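PDB 1R0K: 1-deoxy-D-xylulose 5-phosphate reductoisomerase from Zymomonas mobilis, which catalyses the NADPH-dependent rearrangement and reduction of 1-deoxy-D-xylulose 5-phosphate to 2-C-methyl-D-erythritol 4-phosphate in isoprenoid biosynthesis. Local coordinates for residues B[320-333]-B[346-360]. Residues are numbered along the deposited sequence; the frame is centred on the assembly and turned at random.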
loop_
_atom_site.group_PDB
_atom_site.type_symbol
_atom_site.label_atom_id
_atom_site.label_comp_id
_atom_site.label_asym_id
_atom_site.label_seq_id
_atom_site.Cartn_x
_atom_site.Cartn_y
_atom_site.Cartn_z
ATOM N N ALA B 320 4.033 13.068 -31.044
ATOM C CA ALA B 320 2.627 12.872 -31.366
ATOM C C ALA B 320 2.207 11.409 -31.484
ATOM O O ALA B 320 1.038 11.121 -31.742
ATOM C CB ALA B 320 2.299 13.606 -32.660
ATOM N N ARG B 321 3.148 10.488 -31.299
ATOM C CA ARG B 321 2.844 9.062 -31.422
ATOM C C ARG B 321 1.639 8.588 -30.606
ATOM O O ARG B 321 0.733 7.952 -31.141
ATOM C CB ARG B 321 4.073 8.219 -31.066
ATOM C CG ARG B 321 4.889 7.754 -32.272
ATOM C CD ARG B 321 5.512 8.914 -33.038
ATOM N NE ARG B 321 6.471 8.450 -34.042
ATOM C CZ ARG B 321 7.251 9.252 -34.763
ATOM N NH1 ARG B 321 7.191 10.568 -34.599
ATOM N NH2 ARG B 321 8.103 8.742 -35.645
ATOM N N PRO B 322 1.615 8.880 -29.298
ATOM C CA PRO B 322 0.473 8.442 -28.487
ATOM C C PRO B 322 -0.866 8.955 -29.028
ATOM O O PRO B 322 -1.844 8.215 -29.076
ATOM C CB PRO B 322 0.807 9.000 -27.107
ATOM C CG PRO B 322 2.318 8.912 -27.083
ATOM C CD PRO B 322 2.671 9.460 -28.447
ATOM N N ALA B 323 -0.910 10.219 -29.440
ATOM C CA ALA B 323 -2.143 10.779 -29.978
ATOM C C ALA B 323 -2.524 10.048 -31.263
ATOM O O ALA B 323 -3.699 9.745 -31.494
ATOM C CB ALA B 323 -1.971 12.280 -30.253
ATOM N N VAL B 324 -1.531 9.768 -32.099
ATOM C CA VAL B 324 -1.779 9.073 -33.360
ATOM C C VAL B 324 -2.295 7.674 -33.083
ATOM O O VAL B 324 -3.243 7.218 -33.716
ATOM C CB VAL B 324 -0.489 8.976 -34.215
ATOM C CG1 VAL B 324 -0.731 8.111 -35.443
ATOM C CG2 VAL B 324 -0.042 10.370 -34.628
ATOM N N MET B 325 -1.673 6.995 -32.126
ATOM C CA MET B 325 -2.094 5.642 -31.774
ATOM C C MET B 325 -3.542 5.631 -31.296
ATOM O O MET B 325 -4.333 4.783 -31.712
ATOM C CB MET B 325 -1.201 5.077 -30.672
ATOM C CG MET B 325 -1.545 3.651 -30.279
ATOM S SD MET B 325 -0.594 3.106 -28.852
ATOM C CE MET B 325 -1.586 3.776 -27.532
ATOM N N ASN B 326 -3.880 6.574 -30.422
ATOM C CA ASN B 326 -5.235 6.658 -29.884
ATOM C C ASN B 326 -6.267 6.909 -30.976
ATOM O O ASN B 326 -7.293 6.229 -31.035
ATOM C CB ASN B 326 -5.334 7.771 -28.842
ATOM C CG ASN B 326 -6.728 7.895 -28.268
ATOM O OD1 ASN B 326 -7.201 7.002 -27.563
ATOM N ND2 ASN B 326 -7.400 9.004 -28.575
ATOM N N ALA B 327 -5.999 7.884 -31.838
ATOM C CA ALA B 327 -6.923 8.203 -32.921
ATOM C C ALA B 327 -7.091 7.020 -33.870
ATOM O O ALA B 327 -8.206 6.686 -34.257
ATOM C CB ALA B 327 -6.435 9.424 -33.691
ATOM N N ALA B 328 -5.987 6.387 -34.250
ATOM C CA ALA B 328 -6.071 5.245 -35.157
ATOM C C ALA B 328 -6.888 4.118 -34.535
ATOM O O ALA B 328 -7.650 3.437 -35.220
ATOM C CB ALA B 328 -4.681 4.748 -35.514
ATOM N N ASN B 329 -6.728 3.917 -33.230
ATOM C CA ASN B 329 -7.470 2.864 -32.547
ATOM C C ASN B 329 -8.975 3.138 -32.597
ATOM O O ASN B 329 -9.777 2.216 -32.752
ATOM C CB ASN B 329 -7.003 2.743 -31.092
ATOM C CG ASN B 329 -7.629 1.564 -30.382
ATOM O OD1 ASN B 329 -7.450 0.411 -30.794
ATOM N ND2 ASN B 329 -8.372 1.840 -29.314
ATOM N N GLU B 330 -9.362 4.404 -32.470
ATOM C CA GLU B 330 -10.777 4.769 -32.524
ATOM C C GLU B 330 -11.387 4.303 -33.844
ATOM O O GLU B 330 -12.462 3.709 -33.869
ATOM C CB GLU B 330 -10.948 6.288 -32.398
ATOM C CG GLU B 330 -10.653 6.841 -31.014
ATOM C CD GLU B 330 -11.819 6.683 -30.049
ATOM O OE1 GLU B 330 -12.784 5.951 -30.366
ATOM O OE2 GLU B 330 -11.765 7.293 -28.960
ATOM N N ILE B 331 -10.684 4.584 -34.938
ATOM C CA ILE B 331 -11.126 4.209 -36.274
ATOM C C ILE B 331 -11.133 2.698 -36.451
ATOM O O ILE B 331 -12.110 2.130 -36.931
ATOM C CB ILE B 331 -10.197 4.828 -37.355
ATOM C CG1 ILE B 331 -10.325 6.350 -37.335
ATOM C CG2 ILE B 331 -10.548 4.289 -38.735
ATOM C CD1 ILE B 331 -11.694 6.842 -37.759
ATOM N N ALA B 332 -10.038 2.055 -36.060
ATOM C CA ALA B 332 -9.912 0.613 -36.196
ATOM C C ALA B 332 -10.992 -0.137 -35.422
ATOM O O ALA B 332 -11.598 -1.068 -35.946
ATOM C CB ALA B 332 -8.527 0.167 -35.740
ATOM N N VAL B 333 -11.225 0.261 -34.173
ATOM C CA VAL B 333 -12.248 -0.387 -33.356
ATOM C C VAL B 333 -13.623 -0.244 -34.015
ATOM O O VAL B 333 -14.368 -1.215 -34.138
ATOM C CB VAL B 333 -12.279 0.219 -31.927
ATOM C CG1 VAL B 333 -13.494 -0.277 -31.164
ATOM C CG2 VAL B 333 -11.006 -0.162 -31.180
ATOM N N ILE B 346 -7.286 -4.729 -35.884
ATOM C CA ILE B 346 -7.325 -3.480 -35.134
ATOM C C ILE B 346 -5.913 -3.008 -34.818
ATOM O O ILE B 346 -5.516 -1.910 -35.217
ATOM C CB ILE B 346 -8.118 -3.635 -33.820
ATOM C CG1 ILE B 346 -9.577 -3.971 -34.137
ATOM C CG2 ILE B 346 -8.039 -2.349 -33.008
ATOM C CD1 ILE B 346 -10.395 -4.393 -32.937
ATOM N N ALA B 347 -5.150 -3.835 -34.111
ATOM C CA ALA B 347 -3.780 -3.474 -33.764
ATOM C C ALA B 347 -2.920 -3.311 -35.014
ATOM O O ALA B 347 -1.961 -2.541 -35.014
ATOM C CB ALA B 347 -3.165 -4.530 -32.838
ATOM N N LYS B 348 -3.245 -4.043 -36.075
ATOM C CA LYS B 348 -2.466 -3.922 -37.305
ATOM C C LYS B 348 -2.680 -2.557 -37.943
ATOM O O LYS B 348 -1.728 -1.915 -38.378
ATOM C CB LYS B 348 -2.830 -5.037 -38.292
ATOM C CG LYS B 348 -2.340 -6.405 -37.839
ATOM C CD LYS B 348 -2.620 -7.493 -38.863
ATOM C CE LYS B 348 -2.134 -8.845 -38.347
ATOM N NZ LYS B 348 -2.331 -9.941 -39.341
ATOM N N ILE B 349 -3.928 -2.108 -37.995
ATOM C CA ILE B 349 -4.228 -0.803 -38.568
ATOM C C ILE B 349 -3.547 0.270 -37.729
ATOM O O ILE B 349 -2.985 1.228 -38.267
ATOM C CB ILE B 349 -5.752 -0.525 -38.595
ATOM C CG1 ILE B 349 -6.453 -1.495 -39.554
ATOM C CG2 ILE B 349 -6.014 0.917 -39.008
ATOM C CD1 ILE B 349 -5.992 -1.406 -40.983
ATOM N N VAL B 350 -3.590 0.111 -36.409
ATOM C CA VAL B 350 -2.962 1.094 -35.534
ATOM C C VAL B 350 -1.466 1.148 -35.827
ATOM O O VAL B 350 -0.898 2.229 -35.982
ATOM C CB VAL B 350 -3.197 0.759 -34.040
ATOM C CG1 VAL B 350 -2.382 1.693 -33.156
ATOM C CG2 VAL B 350 -4.681 0.905 -33.710
ATOM N N GLU B 351 -0.840 -0.019 -35.925
ATOM C CA GLU B 351 0.591 -0.097 -36.206
ATOM C C GLU B 351 0.937 0.581 -37.532
ATOM O O GLU B 351 1.873 1.383 -37.604
ATOM C CB GLU B 351 1.041 -1.558 -36.257
ATOM C CG GLU B 351 2.547 -1.737 -36.145
ATOM C CD GLU B 351 2.995 -3.157 -36.436
ATOM O OE1 GLU B 351 2.262 -4.102 -36.074
ATOM O OE2 GLU B 351 4.087 -3.329 -37.017
ATOM N N LYS B 352 0.191 0.244 -38.582
ATOM C CA LYS B 352 0.421 0.821 -39.905
ATOM C C LYS B 352 0.310 2.339 -39.875
ATOM O O LYS B 352 1.136 3.043 -40.456
ATOM C CB LYS B 352 -0.575 0.258 -40.922
ATOM C CG LYS B 352 -0.302 -1.180 -41.335
ATOM C CD LYS B 352 -1.331 -1.664 -42.348
ATOM C CE LYS B 352 -1.063 -3.093 -42.793
ATOM N NZ LYS B 352 0.260 -3.234 -43.471
ATOM N N THR B 353 -0.719 2.842 -39.199
ATOM C CA THR B 353 -0.918 4.282 -39.099
ATOM C C THR B 353 0.272 4.933 -38.381
ATOM O O THR B 353 0.775 5.966 -38.818
ATOM C CB THR B 353 -2.222 4.611 -38.343
ATOM O OG1 THR B 353 -3.310 3.911 -38.956
ATOM C CG2 THR B 353 -2.511 6.111 -38.394
ATOM N N LEU B 354 0.726 4.319 -37.295
ATOM C CA LEU B 354 1.855 4.849 -36.538
ATOM C C LEU B 354 3.119 4.942 -37.382
ATOM O O LEU B 354 3.962 5.809 -37.148
ATOM C CB LEU B 354 2.136 3.983 -35.310
ATOM C CG LEU B 354 1.208 4.164 -34.106
ATOM C CD1 LEU B 354 1.486 3.078 -33.082
ATOM C CD2 LEU B 354 1.420 5.549 -33.498
ATOM N N ASP B 355 3.257 4.049 -38.358
ATOM C CA ASP B 355 4.431 4.071 -39.220
ATOM C C ASP B 355 4.300 5.084 -40.352
ATOM O O ASP B 355 5.272 5.735 -40.724
ATOM C CB ASP B 355 4.693 2.691 -39.832
ATOM C CG ASP B 355 5.134 1.667 -38.806
ATOM O OD1 ASP B 355 5.887 2.031 -37.879
ATOM O OD2 ASP B 355 4.743 0.491 -38.941
ATOM N N HIS B 356 3.091 5.225 -40.883
ATOM C CA HIS B 356 2.840 6.121 -42.009
ATOM C C HIS B 356 2.656 7.604 -41.679
ATOM O O HIS B 356 3.082 8.469 -42.446
ATOM C CB HIS B 356 1.618 5.606 -42.783
ATOM C CG HIS B 356 1.347 6.341 -44.060
ATOM N ND1 HIS B 356 0.878 7.637 -44.090
ATOM C CD2 HIS B 356 1.468 5.955 -45.351
ATOM C CE1 HIS B 356 0.721 8.016 -45.346
ATOM N NE2 HIS B 356 1.073 7.014 -46.131
ATOM N N TYR B 357 2.024 7.900 -40.548
ATOM C CA TYR B 357 1.775 9.284 -40.162
ATOM C C TYR B 357 2.566 9.657 -38.916
ATOM O O TYR B 357 2.260 9.212 -37.812
ATOM C CB TYR B 357 0.278 9.493 -39.923
ATOM C CG TYR B 357 -0.087 10.899 -39.503
ATOM C CD1 TYR B 357 0.274 11.999 -40.282
ATOM C CD2 TYR B 357 -0.796 11.130 -38.324
ATOM C CE1 TYR B 357 -0.063 13.299 -39.890
ATOM C CE2 TYR B 357 -1.141 12.419 -37.931
ATOM C CZ TYR B 357 -0.771 13.497 -38.717
ATOM O OH TYR B 357 -1.124 14.769 -38.332
ATOM N N THR B 358 3.580 10.493 -39.101
ATOM C CA THR B 358 4.441 10.906 -38.003
ATOM C C THR B 358 4.599 12.423 -37.921
ATOM O O THR B 358 5.656 12.963 -38.235
ATOM C CB THR B 358 5.822 10.269 -38.163
ATOM O OG1 THR B 358 6.326 10.566 -39.471
ATOM C CG2 THR B 358 5.735 8.755 -37.993
ATOM N N PRO B 359 3.546 13.129 -37.478
ATOM C CA PRO B 359 3.571 14.589 -37.356
ATOM C C PRO B 359 4.497 15.083 -36.240
ATOM O O PRO B 359 5.020 14.292 -35.455
ATOM C CB PRO B 359 2.111 14.926 -37.085
ATOM C CG PRO B 359 1.676 13.766 -36.240
ATOM C CD PRO B 359 2.271 12.583 -36.975
ATOM N N ALA B 360 4.693 16.397 -36.178
ATOM C CA ALA B 360 5.553 16.989 -35.161
ATOM C C ALA B 360 4.874 16.974 -33.796
ATOM O O ALA B 360 3.654 16.843 -33.700
ATOM C CB ALA B 360 5.907 18.423 -35.556
HETATM O O HOH W 1 6.153 13.323 -32.996
#
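Val350 packs against Met325, Ala328 and Asn329, and Leu354 against Val324 and Met325, where helices 321-333 and 346-356 run roughly antiparallel (141°), their axes 8.6 Å apart. The backbones come closest at the alanines, Ala332 CA lying 5.0 Å from Ile346 CA; Ala328 CB rests on Thr353 CB, and Ala332 CB on Ile346 CG2. Val350 splits its branches, CG1 (anti to its backbone N, chi1 173°) meeting Met325 CG at 3.6 Å while CG2 presses on Asn329 CA. Leu354 CD2 sits over the first turn of the facing helix, 3.4 Å from Arg321 O. Val324 slots between Leu354 (CG1) and Tyr357 and Pro359 (CG2); Pro359 CD in turn covers the centre of the Tyr357 ring.

With chi1 near -53°, Thr353 turns OG1 back to Ile349 O (2.8 Å), a bond within its own helix, and CG2 toward Ala328 CB and Val324 CG1. The polar link across is a water joining Ala320 N to Pro359 O, with a weak bond from Arg321 NH1, whose guanidinium carries Thr358 CG2 over one face.

This helical hairpin of the C-terminal domain lies between helix 365-385, touched by Thr353 and Tyr357, and helices 206-214 and 216-229, where Asp211 OD1 accepts a hydrogen bond from Asn329 ND2 and Leu220 and Ile223 meet Met325.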